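Local atomic coordinates of poly-gamma-glutamate hydrolase (Bacillus phage phiNIT1, PDB entry 3A9L), a protein that hydrolyses the gamma-glutamyl linkages of bacterial poly-gamma-glutamate as a zinc-dependent phage peptidase. Residues Pro32-Phe37 with Asp98-His103; Gly117-Leu122 with Lys160-Glu165; Asp5-Ile10 with Asn74-Val79. One frame throughout, in Å; residues are numbered along the deposited sequence.

How the interactions relate
Interactions 1 and 2 share one mixed sheet. Strand 98-105 lies between strand 34-42, its partner in interaction 1, and strand 162-167, which belongs to interaction 2. Their centres are about 10 Å apart, and they touch where S101 N lies 2.9 Å from V162 O, a probable hydrogen bond. Interaction 3 is peripheral. Its centre is about 21 Å from that of interaction 1 and about 23 Å from that of interaction 2, and it touches neither. All three come near the zinc, but only H103 among their residues is a ligand. The side chain of Q163 lies about 6 Å from the metal, and that of H78 in interaction 3 about 4 Å.

Interaction 1 of 3, residues Pro32-Phe37 with Asp98-His103; sequences PSMIYF and DAVSFH. With ZN (zinc ion), chain C.
M34 reaches across to D98 and V100 where strand 34-42 pairs in parallel with strand 98-105 inside the mixed sheet. The backbone ladder is clearest at Y36 with V100 and F37 with S101. V100 N donates to I35 O at 3.1 Å, F37 N to V100 O, and F102 N to F37 O at 2.9 Å.

Y36 can be followed outward. With CG anti to the carbonyl carbon (chi1 -65°), the ring lies alongside V100 and points the same way. CB and CG meet CE1 of F102. CD1 touches both V100 CB and F102 CE1, each 3.5 Å away. CE1 passes on to V100 CB and CG2. At the tip, OH leaves the contact and hydrogen-bonds to E203. Over one face of the ring, near the rim, sits SD of M34. The F102 ring meets Y36 rim to rim, with the planes at 49°, so this is no stack.

M34 bends at chi2 and chi3, which brings CE to 3.4 Å from D98 CB. I35, F37, A99 and S101 occupy the other side of the sheet. There S101 CB lies over a face of the F37 ring, and A99 CB sits at its edge, 4.0 Å from F37 CE1. Helix 87-94 packs on that side.

H103 continues the strand and binds zinc through ND1 at 2.1 Å, together with H40 and E45. The side-chain chemistry is mostly apolar, with D98, bonded to Y207, a polar exception. The strand paired here carries the zinc ligand H103 just past its last bond to F37.

Interaction 2 of 3, residues Gly117-Leu122 with Lys160-Glu165; sequences GLNTEL and KGVQLE
This is a contact of one backbone hydrogen bond with side-chain packing round it, between the turn that leads into helix 120-132 and the start of strand 162-167, in the mixed sheet of the zinc hydrolase. The turn carries a helix N-cap at N119, which is also the centre of an inverse gamma turn. N119 N donates to G161 O at 2.9 Å, and the bond is nearly straight at 167°. The donor is tilted from the carbonyl plane. L118 N is also close to G161 O, but its angle is poor, and it bonds instead to N154. G117 CA comes within 3.3 Å of G161 O.

V162 CG2 fits into the bend of the turn. It touches N119 O and CB, and L122 CB meets it at 3.7 Å, the two side chains crossing at about a right angle. I126 of the same helix also touches V162. On the other side of the strand, Q163 extends toward the zinc site and bonds to N151.

K160 folds back along the turn. Its CB and CG lie against L118, and bends at chi3 and chi4 bring NZ near N119 OD1, at 3.8 Å, too long for a bond.

N119 has CG anti to its backbone N (chi1 -170°), which carries the amide back over the first turn. ND2 gives a hydrogen bond to a water at 3.0 Å. OD1 accepts from L122 N at 3.2 Å, with the donor above the amide plane.

Interaction 3 of 3, residues Asp5-Ile10 with Asn74-Val79; sequences DTYPNI and NSRLHV. With PO4 (phosphate ion), chain D.
D5 and H78 form the tight polar end of this contact. H78 ND1 donates to D5 OD1 at 2.6 Å. The oxygen lies in the imidazole plane and is met on its syn side, somewhat out of the carboxylate plane. Ring and carboxylate are turned 67° from each other. H78 has CG anti to the backbone N (chi1 179°), which carries the ring between D5 and the phosphate. Its rotation about chi2 (-90°) turns ND1 to D5 and NE2 to the ion. NE2 gives O4 of the phosphate an almost straight bond of 2.7 Å. The ring is therefore gripped at both nitrogens, which fixes its rotation. The phosphate probably came from the crystallisation liquor. H78 also lies against the zinc ligands H40 and E45.

V79 makes the close apolar packing, meeting I10 CD1 with CB at 4.1 Å. Its CG2 lies against Y7 O at 3.4 Å, and CG1 faces N9 CA.

The T6 and R76 side is looser. Their side chains run side by side, with OG1 of T6 3.9 Å from R76 CB. T6 is exposed, and water fills in for direct backbone bonds here. One water accepts from Y7 N at 2.8 Å and lies close to R76 O and H78 O. Another accepts from T6 N. The Y7 ring has T6 CG2 over its centre, and R76 O approaches it obliquely.

The guanidinium end of R76 turns to E17 in a salt bridge. N9 caps helix 10-16 through A12, and Y7 packs on that helix. The contact joins the segment before helix 10-16 to the loop between strand 62-68 and helix 87-94, which holds the 3-10 segment 74-77.

Interaction 1 of 3, residues Pro32-Phe37 with Asp98-His103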
ATOM      1  N   PRO A  32       5.575   9.564  10.319  1.00 22.62           N
ATOM      2  CA  PRO A  32       4.789   9.872  11.514  1.00 23.11           C
ATOM      3  C   PRO A  32       3.882  11.107  11.405  1.00 23.63           C
ATOM      4  O   PRO A  32       2.842  11.171  12.086  1.00 24.65           O
ATOM      5  CB  PRO A  32       5.866  10.149  12.568  1.00 24.07           C
ATOM      6  CG  PRO A  32       7.070  10.543  11.771  1.00 22.24           C
ATOM      7  CD  PRO A  32       7.023   9.676  10.591  1.00 22.09           C
ATOM      8  N   SER A  33       4.245  12.043  10.539  1.00 23.16           N
ATOM      9  CA  SER A  33       3.676  13.401  10.554  1.00 23.89           C
ATOM     10  C   SER A  33       2.646  13.717   9.490  1.00 22.88           C
ATOM     11  O   SER A  33       1.691  14.446   9.783  1.00 22.97           O
ATOM     12  CB  SER A  33       4.773  14.448  10.456  1.00 22.96           C
ATOM     13  OG  SER A  33       5.568  14.416  11.620  1.00 26.07           O
ATOM     14  N   MET A  34       2.852  13.194   8.274  1.00 22.20           N
ATOM     15  CA  MET A  34       2.111  13.635   7.091  1.00 20.52           C
ATOM     16  C   MET A  34       1.680  12.510   6.140  1.00 19.66           C
ATOM     17  O   MET A  34       2.470  11.605   5.818  1.00 19.34           O
ATOM     18  CB  MET A  34       2.949  14.671   6.317  1.00 21.08           C
ATOM     19  CG  MET A  34       2.284  15.273   5.089  1.00 19.29           C
ATOM     20  SD  MET A  34       0.651  15.956   5.407  1.00 22.76           S
ATOM     21  CE  MET A  34       1.038  17.571   5.982  1.00 22.52           C
ATOM     22  N   ILE A  35       0.428  12.576   5.671  1.00 18.22           N
ATOM     23  CA  ILE A  35      -0.090  11.569   4.759  1.00 17.04           C
ATOM     24  C   ILE A  35      -0.851  12.275   3.615  1.00 17.60           C
ATOM     25  O   ILE A  35      -1.702  13.111   3.859  1.00 17.01           O
ATOM     26  CB  ILE A  35      -1.036  10.550   5.481  1.00 17.15           C
ATOM     27  CG1 ILE A  35      -1.619   9.548   4.481  1.00 17.82           C
ATOM     28  CG2 ILE A  35      -2.128  11.286   6.296  1.00 17.09           C
ATOM     29  CD1 ILE A  35      -2.485   8.415   5.100  1.00 20.20           C
ATOM     30  N   TYR A  36      -0.493  11.944   2.383  1.00 17.32           N
ATOM     31  CA  TYR A  36      -1.136  12.507   1.234  1.00 17.39           C
ATOM     32  C   TYR A  36      -1.993  11.444   0.642  1.00 17.34           C
ATOM     33  O   TYR A  36      -1.547  10.318   0.432  1.00 17.34           O
ATOM     34  CB  TYR A  36      -0.089  12.941   0.226  1.00 18.20           C
ATOM     35  CG  TYR A  36       0.780  14.053   0.719  1.00 17.40           C
ATOM     36  CD1 TYR A  36       0.278  15.348   0.815  1.00 18.52           C
ATOM     37  CD2 TYR A  36       2.093  13.817   1.120  1.00 18.82           C
ATOM     38  CE1 TYR A  36       1.070  16.396   1.251  1.00 18.39           C
ATOM     39  CE2 TYR A  36       2.893  14.880   1.586  1.00 15.09           C
ATOM     40  CZ  TYR A  36       2.359  16.158   1.625  1.00 14.90           C
ATOM     41  OH  TYR A  36       3.105  17.220   2.073  1.00 21.04           O
ATOM     42  N   PHE A  37      -3.243  11.785   0.369  1.00 18.48           N
ATOM     43  CA  PHE A  37      -4.176  10.717   0.009  1.00 17.98           C
ATOM     44  C   PHE A  37      -5.391  11.198  -0.749  1.00 18.19           C
ATOM     45  O   PHE A  37      -5.701  12.383  -0.780  1.00 18.72           O
ATOM     46  CB  PHE A  37      -4.590   9.926   1.262  1.00 17.85           C
ATOM     47  CG  PHE A  37      -5.664  10.578   2.061  1.00 18.41           C
ATOM     48  CD1 PHE A  37      -5.366  11.596   2.979  1.00 19.49           C
ATOM     49  CD2 PHE A  37      -6.986  10.196   1.885  1.00 18.06           C
ATOM     50  CE1 PHE A  37      -6.394  12.212   3.709  1.00 17.89           C
ATOM     51  CE2 PHE A  37      -8.019  10.808   2.604  1.00 20.47           C
ATOM     52  CZ  PHE A  37      -7.731  11.820   3.502  1.00 18.33           C
ATOM     53  N   ASP A  98      -0.893  15.135  10.508  1.00 22.14           N
ATOM     54  CA  ASP A  98      -1.391  15.999   9.473  1.00 21.73           C
ATOM     55  C   ASP A  98      -1.861  15.161   8.304  1.00 20.66           C
ATOM     56  O   ASP A  98      -1.447  14.013   8.155  1.00 20.03           O
ATOM     57  CB  ASP A  98      -0.302  16.983   9.038  1.00 21.16           C
ATOM     58  CG  ASP A  98       0.086  17.947  10.145  1.00 22.84           C
ATOM     59  OD1 ASP A  98      -0.804  18.631  10.694  1.00 27.03           O
ATOM     60  OD2 ASP A  98       1.278  18.032  10.491  1.00 24.23           O
ATOM     61  N   ALA A  99      -2.726  15.745   7.473  1.00 20.44           N
ATOM     62  CA  ALA A  99      -3.217  15.081   6.278  1.00 19.71           C
ATOM     63  C   ALA A  99      -3.564  16.107   5.221  1.00 19.29           C
ATOM     64  O   ALA A  99      -4.141  17.159   5.529  1.00 18.90           O
ATOM     65  CB  ALA A  99      -4.454  14.216   6.602  1.00 19.17           C
ATOM     66  N   VAL A 100      -3.152  15.818   3.999  1.00 19.73           N
ATOM     67  CA  VAL A 100      -3.551  16.603   2.821  1.00 18.08           C
ATOM     68  C   VAL A 100      -4.299  15.709   1.822  1.00 18.23           C
ATOM     69  O   VAL A 100      -3.756  14.709   1.331  1.00 17.99           O
ATOM     70  CB  VAL A 100      -2.323  17.265   2.163  1.00 19.11           C
ATOM     71  CG1 VAL A 100      -2.706  17.962   0.879  1.00 18.16           C
ATOM     72  CG2 VAL A 100      -1.688  18.273   3.099  1.00 15.62           C
ATOM     73  N   SER A 101      -5.536  16.073   1.481  1.00 17.86           N
ATOM     74  CA  SER A 101      -6.350  15.211   0.592  1.00 17.19           C
ATOM     75  C   SER A 101      -6.413  15.827  -0.800  1.00 17.52           C
ATOM     76  O   SER A 101      -6.373  17.022  -0.922  1.00 17.35           O
ATOM     77  CB  SER A 101      -7.752  15.039   1.128  1.00 17.09           C
ATOM     78  OG  SER A 101      -8.435  16.277   1.211  1.00 16.82           O
ATOM     79  N   PHE A 102      -6.501  15.009  -1.838  1.00 17.66           N
ATOM     80  CA  PHE A 102      -6.531  15.541  -3.197  1.00 18.88           C
ATOM     81  C   PHE A 102      -7.807  15.124  -3.950  1.00 18.90           C
ATOM     82  O   PHE A 102      -8.087  13.939  -4.103  1.00 19.31           O
ATOM     83  CB  PHE A 102      -5.289  15.105  -3.980  1.00 18.79           C
ATOM     84  CG  PHE A 102      -3.986  15.590  -3.387  1.00 20.62           C
ATOM     85  CD1 PHE A 102      -3.395  14.927  -2.302  1.00 24.09           C
ATOM     86  CD2 PHE A 102      -3.364  16.711  -3.902  1.00 24.18           C
ATOM     87  CE1 PHE A 102      -2.173  15.386  -1.743  1.00 22.98           C
ATOM     88  CE2 PHE A 102      -2.146  17.166  -3.371  1.00 24.59           C
ATOM     89  CZ  PHE A 102      -1.569  16.511  -2.280  1.00 23.48           C
ATOM     90  N   HIS A 103      -8.523  16.117  -4.472  1.00 19.59           N
ATOM     91  CA  HIS A 103      -9.846  15.922  -5.089  1.00 19.15           C
ATOM     92  C   HIS A 103      -9.975  16.524  -6.443  1.00 18.69           C
ATOM     93  O   HIS A 103      -9.236  17.448  -6.819  1.00 19.04           O
ATOM     94  CB  HIS A 103     -10.955  16.474  -4.195  1.00 18.61           C
ATOM     95  CG  HIS A 103     -11.226  15.625  -2.992  1.00 17.08           C
ATOM     96  ND1 HIS A 103     -12.189  14.646  -2.983  1.00 16.51           N
ATOM     97  CD2 HIS A 103     -10.640  15.597  -1.768  1.00 14.14           C
ATOM     98  CE1 HIS A 103     -12.188  14.048  -1.804  1.00 19.86           C
ATOM     99  NE2 HIS A 103     -11.263  14.610  -1.048  1.00 16.90           N
TER
HETATM  100 ZN    ZN C 251     -13.510  13.992  -4.472  1.00 32.14          ZN
HETATM  101  O   HOH W   1     -14.112  16.050  -5.238  1.00 34.48           O

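Interaction 2 of 3, residues Gly117-Leu122 with Lys160-Glu165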
ATOM      1  N   GLY A 117     -10.302  22.861   4.496  1.00 20.87           N
ATOM      2  CA  GLY A 117      -9.874  21.993   5.568  1.00 20.81           C
ATOM      3  C   GLY A 117      -9.673  22.841   6.820  1.00 21.05           C
ATOM      4  O   GLY A 117      -9.718  24.076   6.744  1.00 19.93           O
ATOM      5  N   LEU A 118      -9.451  22.191   7.964  1.00 20.81           N
ATOM      6  CA  LEU A 118      -9.291  22.921   9.243  1.00 21.38           C
ATOM      7  C   LEU A 118      -7.850  23.305   9.545  1.00 21.88           C
ATOM      8  O   LEU A 118      -7.607  24.150  10.405  1.00 22.57           O
ATOM      9  CB  LEU A 118      -9.905  22.132  10.425  1.00 21.37           C
ATOM     10  CG  LEU A 118     -11.444  22.067  10.434  1.00 20.27           C
ATOM     11  CD1 LEU A 118     -11.915  21.015  11.402  1.00 21.15           C
ATOM     12  CD2 LEU A 118     -12.111  23.462  10.694  1.00 23.21           C
ATOM     13  N   ASN A 119      -6.876  22.719   8.843  1.00 21.92           N
ATOM     14  CA  ASN A 119      -5.493  23.172   9.022  1.00 21.11           C
ATOM     15  C   ASN A 119      -5.217  24.485   8.268  1.00 20.49           C
ATOM     16  O   ASN A 119      -4.751  24.462   7.148  1.00 20.10           O
ATOM     17  CB  ASN A 119      -4.488  22.084   8.627  1.00 21.10           C
ATOM     18  CG  ASN A 119      -3.060  22.440   9.028  1.00 21.86           C
ATOM     19  OD1 ASN A 119      -2.755  23.594   9.336  1.00 20.72           O
ATOM     20  ND2 ASN A 119      -2.181  21.449   9.025  1.00 17.93           N
ATOM     21  N   THR A 120      -5.508  25.618   8.912  1.00 19.96           N
ATOM     22  CA  THR A 120      -5.595  26.915   8.231  1.00 20.69           C
ATOM     23  C   THR A 120      -4.242  27.337   7.763  1.00 21.30           C
ATOM     24  O   THR A 120      -4.114  27.861   6.647  1.00 20.76           O
ATOM     25  CB  THR A 120      -6.078  28.059   9.152  1.00 21.20           C
ATOM     26  OG1 THR A 120      -7.165  27.610   9.962  1.00 19.93           O
ATOM     27  CG2 THR A 120      -6.534  29.252   8.314  1.00 21.57           C
ATOM     28  N   GLU A 121      -3.254  27.114   8.632  1.00 21.70           N
ATOM     29  CA  GLU A 121      -1.874  27.464   8.348  1.00 22.96           C
ATOM     30  C   GLU A 121      -1.284  26.751   7.144  1.00 22.19           C
ATOM     31  O   GLU A 121      -0.749  27.413   6.283  1.00 23.69           O
ATOM     32  CB  GLU A 121      -0.985  27.250   9.549  1.00 23.71           C
ATOM     33  CG  GLU A 121       0.426  27.757   9.289  1.00 26.69           C
ATOM     34  CD  GLU A 121       1.400  27.324  10.351  1.00 32.08           C
ATOM     35  OE1 GLU A 121       0.947  26.901  11.449  1.00 34.41           O
ATOM     36  OE2 GLU A 121       2.620  27.413  10.070  1.00 33.90           O
ATOM     37  N   LEU A 122      -1.375  25.422   7.101  1.00 21.80           N
ATOM     38  CA  LEU A 122      -1.012  24.640   5.927  1.00 21.19           C
ATOM     39  C   LEU A 122      -1.922  24.910   4.724  1.00 21.77           C
ATOM     40  O   LEU A 122      -1.428  24.972   3.596  1.00 22.92           O
ATOM     41  CB  LEU A 122      -0.999  23.152   6.243  1.00 20.24           C
ATOM     42  CG  LEU A 122      -0.369  22.209   5.188  1.00 17.80           C
ATOM     43  CD1 LEU A 122       1.072  22.628   4.826  1.00 14.87           C
ATOM     44  CD2 LEU A 122      -0.435  20.786   5.711  1.00 19.63           C
ATOM     45  N   LYS A 160      -7.211  18.323  12.048  1.00 23.30           N
ATOM     46  CA  LYS A 160      -7.163  19.503  11.183  1.00 23.07           C
ATOM     47  C   LYS A 160      -6.405  19.165   9.900  1.00 22.59           C
ATOM     48  O   LYS A 160      -5.170  19.065   9.912  1.00 22.95           O
ATOM     49  CB  LYS A 160      -6.445  20.653  11.892  1.00 23.36           C
ATOM     50  CG  LYS A 160      -7.022  21.109  13.201  1.00 26.03           C
ATOM     51  CD  LYS A 160      -6.170  22.231  13.801  1.00 30.28           C
ATOM     52  CE  LYS A 160      -4.691  21.854  13.910  1.00 33.28           C
ATOM     53  NZ  LYS A 160      -3.830  22.435  12.815  1.00 36.72           N
ATOM     54  N   GLY A 161      -7.135  18.990   8.796  1.00 21.11           N
ATOM     55  CA  GLY A 161      -6.546  18.560   7.542  1.00 19.63           C
ATOM     56  C   GLY A 161      -6.632  19.657   6.486  1.00 19.26           C
ATOM     57  O   GLY A 161      -7.132  20.730   6.777  1.00 17.85           O
ATOM     58  N   VAL A 162      -6.116  19.399   5.278  1.00 17.89           N
ATOM     59  CA  VAL A 162      -6.175  20.394   4.195  1.00 19.00           C
ATOM     60  C   VAL A 162      -6.689  19.694   2.958  1.00 17.73           C
ATOM     61  O   VAL A 162      -6.069  18.752   2.457  1.00 18.78           O
ATOM     62  CB  VAL A 162      -4.787  20.992   3.840  1.00 18.16           C
ATOM     63  CG1 VAL A 162      -4.832  21.773   2.520  1.00 20.18           C
ATOM     64  CG2 VAL A 162      -4.248  21.855   4.963  1.00 21.21           C
ATOM     65  N   GLN A 163      -7.795  20.185   2.438  1.00 17.52           N
ATOM     66  CA  GLN A 163      -8.399  19.596   1.280  1.00 16.93           C
ATOM     67  C   GLN A 163      -8.093  20.429   0.013  1.00 17.78           C
ATOM     68  O   GLN A 163      -8.312  21.660  -0.005  1.00 17.81           O
ATOM     69  CB  GLN A 163      -9.924  19.490   1.494  1.00 16.20           C
ATOM     70  CG  GLN A 163     -10.606  18.885   0.289  1.00 18.77           C
ATOM     71  CD  GLN A 163     -12.116  18.818   0.417  1.00 21.95           C
ATOM     72  OE1 GLN A 163     -12.652  17.764   0.674  1.00 22.58           O
ATOM     73  NE2 GLN A 163     -12.806  19.957   0.203  1.00 23.28           N
ATOM     74  N   LEU A 164      -7.621  19.773  -1.048  1.00 17.19           N
ATOM     75  CA  LEU A 164      -7.510  20.449  -2.339  1.00 17.06           C
ATOM     76  C   LEU A 164      -8.552  19.933  -3.312  1.00 16.86           C
ATOM     77  O   LEU A 164      -8.672  18.752  -3.521  1.00 16.71           O
ATOM     78  CB  LEU A 164      -6.113  20.306  -2.977  1.00 17.70           C
ATOM     79  CG  LEU A 164      -4.899  20.993  -2.324  1.00 18.65           C
ATOM     80  CD1 LEU A 164      -4.530  20.343  -1.004  1.00 16.72           C
ATOM     81  CD2 LEU A 164      -3.690  20.949  -3.273  1.00 19.51           C
ATOM     82  N   GLU A 165      -9.305  20.828  -3.923  1.00 17.48           N
ATOM     83  CA  GLU A 165     -10.294  20.385  -4.904  1.00 18.57           C
ATOM     84  C   GLU A 165      -9.871  20.992  -6.232  1.00 19.52           C
ATOM     85  O   GLU A 165      -9.940  22.217  -6.403  1.00 18.37           O
ATOM     86  CB  GLU A 165     -11.699  20.818  -4.459  1.00 18.44           C
ATOM     87  CG  GLU A 165     -12.337  19.938  -3.320  1.00 18.82           C
ATOM     88  CD  GLU A 165     -13.285  18.854  -3.819  1.00 18.87           C
ATOM     89  OE1 GLU A 165     -13.478  18.727  -5.025  1.00 21.83           O
ATOM     90  OE2 GLU A 165     -13.828  18.098  -3.001  1.00 22.94           O
TER
HETATM   91  O   HOH W   2      -3.159  18.676   8.580  1.00 19.42           O

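Interaction 3 of 3, residues Asp5-Ile10 with Asn74-Val79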
ATOM      1  N   ASP A   5     -24.371  10.179  -4.367  1.00 36.66           N
ATOM      2  CA  ASP A   5     -23.623   8.918  -4.458  1.00 35.26           C
ATOM      3  C   ASP A   5     -24.518   7.713  -4.712  1.00 34.49           C
ATOM      4  O   ASP A   5     -25.708   7.773  -4.465  1.00 34.97           O
ATOM      5  CB  ASP A   5     -22.775   8.713  -3.199  1.00 35.01           C
ATOM      6  CG  ASP A   5     -21.652   9.737  -3.085  1.00 33.64           C
ATOM      7  OD1 ASP A   5     -21.298  10.352  -4.111  1.00 32.97           O
ATOM      8  OD2 ASP A   5     -21.128   9.934  -1.974  1.00 31.28           O
ATOM      9  N   THR A   6     -23.939   6.644  -5.257  1.00 34.22           N
ATOM     10  CA  THR A   6     -24.597   5.334  -5.319  1.00 32.77           C
ATOM     11  C   THR A   6     -24.538   4.668  -3.941  1.00 32.51           C
ATOM     12  O   THR A   6     -25.591   4.338  -3.359  1.00 33.21           O
ATOM     13  CB  THR A   6     -23.973   4.435  -6.435  1.00 33.20           C
ATOM     14  OG1 THR A   6     -24.252   5.026  -7.707  1.00 31.31           O
ATOM     15  CG2 THR A   6     -24.542   3.015  -6.419  1.00 33.37           C
ATOM     16  N   TYR A   7     -23.328   4.507  -3.402  1.00 29.96           N
ATOM     17  CA  TYR A   7     -23.151   3.861  -2.099  1.00 28.52           C
ATOM     18  C   TYR A   7     -23.074   4.882  -0.963  1.00 26.70           C
ATOM     19  O   TYR A   7     -22.406   5.883  -1.105  1.00 26.07           O
ATOM     20  CB  TYR A   7     -21.937   2.925  -2.099  1.00 28.27           C
ATOM     21  CG  TYR A   7     -21.913   1.950  -3.264  1.00 28.03           C
ATOM     22  CD1 TYR A   7     -22.726   0.800  -3.271  1.00 28.20           C
ATOM     23  CD2 TYR A   7     -21.089   2.182  -4.365  1.00 26.66           C
ATOM     24  CE1 TYR A   7     -22.714  -0.089  -4.354  1.00 29.11           C
ATOM     25  CE2 TYR A   7     -21.047   1.267  -5.456  1.00 30.70           C
ATOM     26  CZ  TYR A   7     -21.870   0.140  -5.439  1.00 31.61           C
ATOM     27  OH  TYR A   7     -21.861  -0.744  -6.523  1.00 31.14           O
ATOM     28  N   PRO A   8     -23.818   4.644   0.138  1.00 26.11           N
ATOM     29  CA  PRO A   8     -23.891   5.540   1.292  1.00 24.91           C
ATOM     30  C   PRO A   8     -22.626   5.532   2.100  1.00 23.72           C
ATOM     31  O   PRO A   8     -22.381   6.438   2.904  1.00 23.97           O
ATOM     32  CB  PRO A   8     -25.030   4.957   2.122  1.00 24.66           C
ATOM     33  CG  PRO A   8     -25.234   3.608   1.635  1.00 26.04           C
ATOM     34  CD  PRO A   8     -24.895   3.642   0.187  1.00 25.98           C
ATOM     35  N   ASN A   9     -21.830   4.509   1.872  1.00 23.29           N
ATOM     36  CA  ASN A   9     -20.548   4.369   2.530  1.00 23.47           C
ATOM     37  C   ASN A   9     -19.771   3.255   1.838  1.00 23.50           C
ATOM     38  O   ASN A   9     -20.283   2.585   0.927  1.00 23.95           O
ATOM     39  CB  ASN A   9     -20.797   3.980   3.969  1.00 23.67           C
ATOM     40  CG  ASN A   9     -21.685   2.774   4.077  1.00 23.07           C
ATOM     41  OD1 ASN A   9     -21.318   1.677   3.662  1.00 20.89           O
ATOM     42  ND2 ASN A   9     -22.867   2.969   4.642  1.00 23.62           N
ATOM     43  N   ILE A  10     -18.581   2.973   2.345  1.00 23.80           N
ATOM     44  CA  ILE A  10     -17.668   2.063   1.654  1.00 23.36           C
ATOM     45  C   ILE A  10     -17.977   0.583   1.859  1.00 24.56           C
ATOM     46  O   ILE A  10     -17.655  -0.237   0.972  1.00 24.43           O
ATOM     47  CB  ILE A  10     -16.192   2.411   1.980  1.00 23.62           C
ATOM     48  CG1 ILE A  10     -15.837   3.765   1.357  1.00 22.38           C
ATOM     49  CG2 ILE A  10     -15.221   1.299   1.527  1.00 21.28           C
ATOM     50  CD1 ILE A  10     -15.572   3.774  -0.174  1.00 19.67           C
ATOM     51  N   ASN A  74     -16.664   5.370 -13.207  1.00 25.37           N
ATOM     52  CA  ASN A  74     -16.109   5.258 -11.854  1.00 25.42           C
ATOM     53  C   ASN A  74     -16.819   6.188 -10.880  1.00 25.05           C
ATOM     54  O   ASN A  74     -16.584   6.128  -9.671  1.00 23.99           O
ATOM     55  CB  ASN A  74     -14.605   5.534 -11.853  1.00 25.51           C
ATOM     56  CG  ASN A  74     -13.794   4.372 -12.414  1.00 26.61           C
ATOM     57  OD1 ASN A  74     -13.483   3.413 -11.712  1.00 24.93           O
ATOM     58  ND2 ASN A  74     -13.438   4.468 -13.693  1.00 27.96           N
ATOM     59  N   SER A  75     -17.704   7.058 -11.389  1.00 24.46           N
ATOM     60  CA  SER A  75     -18.428   7.951 -10.491  1.00 24.49           C
ATOM     61  C   SER A  75     -19.301   7.192  -9.508  1.00 24.04           C
ATOM     62  O   SER A  75     -19.636   7.716  -8.450  1.00 23.97           O
ATOM     63  CB  SER A  75     -19.277   8.972 -11.248  1.00 24.35           C
ATOM     64  OG  SER A  75     -20.155   8.281 -12.088  1.00 27.20           O
ATOM     65  N   ARG A  76     -19.684   5.969  -9.867  1.00 22.66           N
ATOM     66  CA  ARG A  76     -20.468   5.111  -8.970  1.00 23.02           C
ATOM     67  C   ARG A  76     -19.642   4.636  -7.772  1.00 23.36           C
ATOM     68  O   ARG A  76     -20.184   4.172  -6.773  1.00 23.19           O
ATOM     69  CB  ARG A  76     -21.108   3.923  -9.727  1.00 22.53           C
ATOM     70  CG  ARG A  76     -20.243   2.740 -10.035  1.00 22.91           C
ATOM     71  CD  ARG A  76     -21.117   1.555 -10.493  1.00 23.32           C
ATOM     72  NE  ARG A  76     -20.349   0.310 -10.609  1.00 24.69           N
ATOM     73  CZ  ARG A  76     -19.845  -0.175 -11.751  1.00 26.85           C
ATOM     74  NH1 ARG A  76     -20.020   0.467 -12.906  1.00 26.00           N
ATOM     75  NH2 ARG A  76     -19.171  -1.327 -11.743  1.00 26.79           N
ATOM     76  N   LEU A  77     -18.318   4.766  -7.894  1.00 23.70           N
ATOM     77  CA  LEU A  77     -17.422   4.373  -6.824  1.00 23.70           C
ATOM     78  C   LEU A  77     -17.139   5.570  -5.896  1.00 24.12           C
ATOM     79  O   LEU A  77     -16.328   5.480  -4.948  1.00 23.03           O
ATOM     80  CB  LEU A  77     -16.136   3.813  -7.424  1.00 23.51           C
ATOM     81  CG  LEU A  77     -16.292   2.673  -8.419  1.00 24.95           C
ATOM     82  CD1 LEU A  77     -14.985   2.478  -9.156  1.00 27.01           C
ATOM     83  CD2 LEU A  77     -16.741   1.372  -7.721  1.00 22.13           C
ATOM     84  N   HIS A  78     -17.829   6.681  -6.162  1.00 24.11           N
ATOM     85  CA  HIS A  78     -17.637   7.905  -5.395  1.00 24.88           C
ATOM     86  C   HIS A  78     -18.430   7.874  -4.110  1.00 25.21           C
ATOM     87  O   HIS A  78     -19.663   7.811  -4.136  1.00 25.89           O
ATOM     88  CB  HIS A  78     -17.976   9.150  -6.239  1.00 24.13           C
ATOM     89  CG  HIS A  78     -17.811  10.445  -5.503  1.00 25.98           C
ATOM     90  ND1 HIS A  78     -18.836  11.029  -4.786  1.00 25.85           N
ATOM     91  CD2 HIS A  78     -16.750  11.278  -5.387  1.00 27.41           C
ATOM     92  CE1 HIS A  78     -18.412  12.158  -4.252  1.00 28.10           C
ATOM     93  NE2 HIS A  78     -17.149  12.335  -4.604  1.00 28.62           N
ATOM     94  N   VAL A  79     -17.707   7.909  -2.988  1.00 24.24           N
ATOM     95  CA  VAL A  79     -18.304   8.127  -1.692  1.00 24.04           C
ATOM     96  C   VAL A  79     -17.737   9.435  -1.136  1.00 23.79           C
ATOM     97  O   VAL A  79     -16.543   9.562  -0.835  1.00 22.98           O
ATOM     98  CB  VAL A  79     -18.149   6.892  -0.757  1.00 24.42           C
ATOM     99  CG1 VAL A  79     -18.582   7.201   0.655  1.00 23.12           C
ATOM    100  CG2 VAL A  79     -19.021   5.706  -1.299  1.00 25.32           C
TER
HETATM  101  P   PO4 D 261     -16.222  15.104  -2.512  1.00 36.33           P
HETATM  102  O1  PO4 D 261     -17.701  14.823  -2.348  1.00 37.37           O
HETATM  103  O2  PO4 D 261     -15.914  16.592  -2.501  1.00 36.48           O
HETATM  104  O3  PO4 D 261     -15.568  14.467  -1.315  1.00 37.37           O
HETATM  105  O4  PO4 D 261     -15.706  14.510  -3.794  1.00 34.44           O
HETATM  106  O   HOH W   3     -21.309   7.742  -6.642  1.00 35.23           O
HETATM  107  O   HOH W   4     -20.831   5.396  -4.311  1.00 27.26           O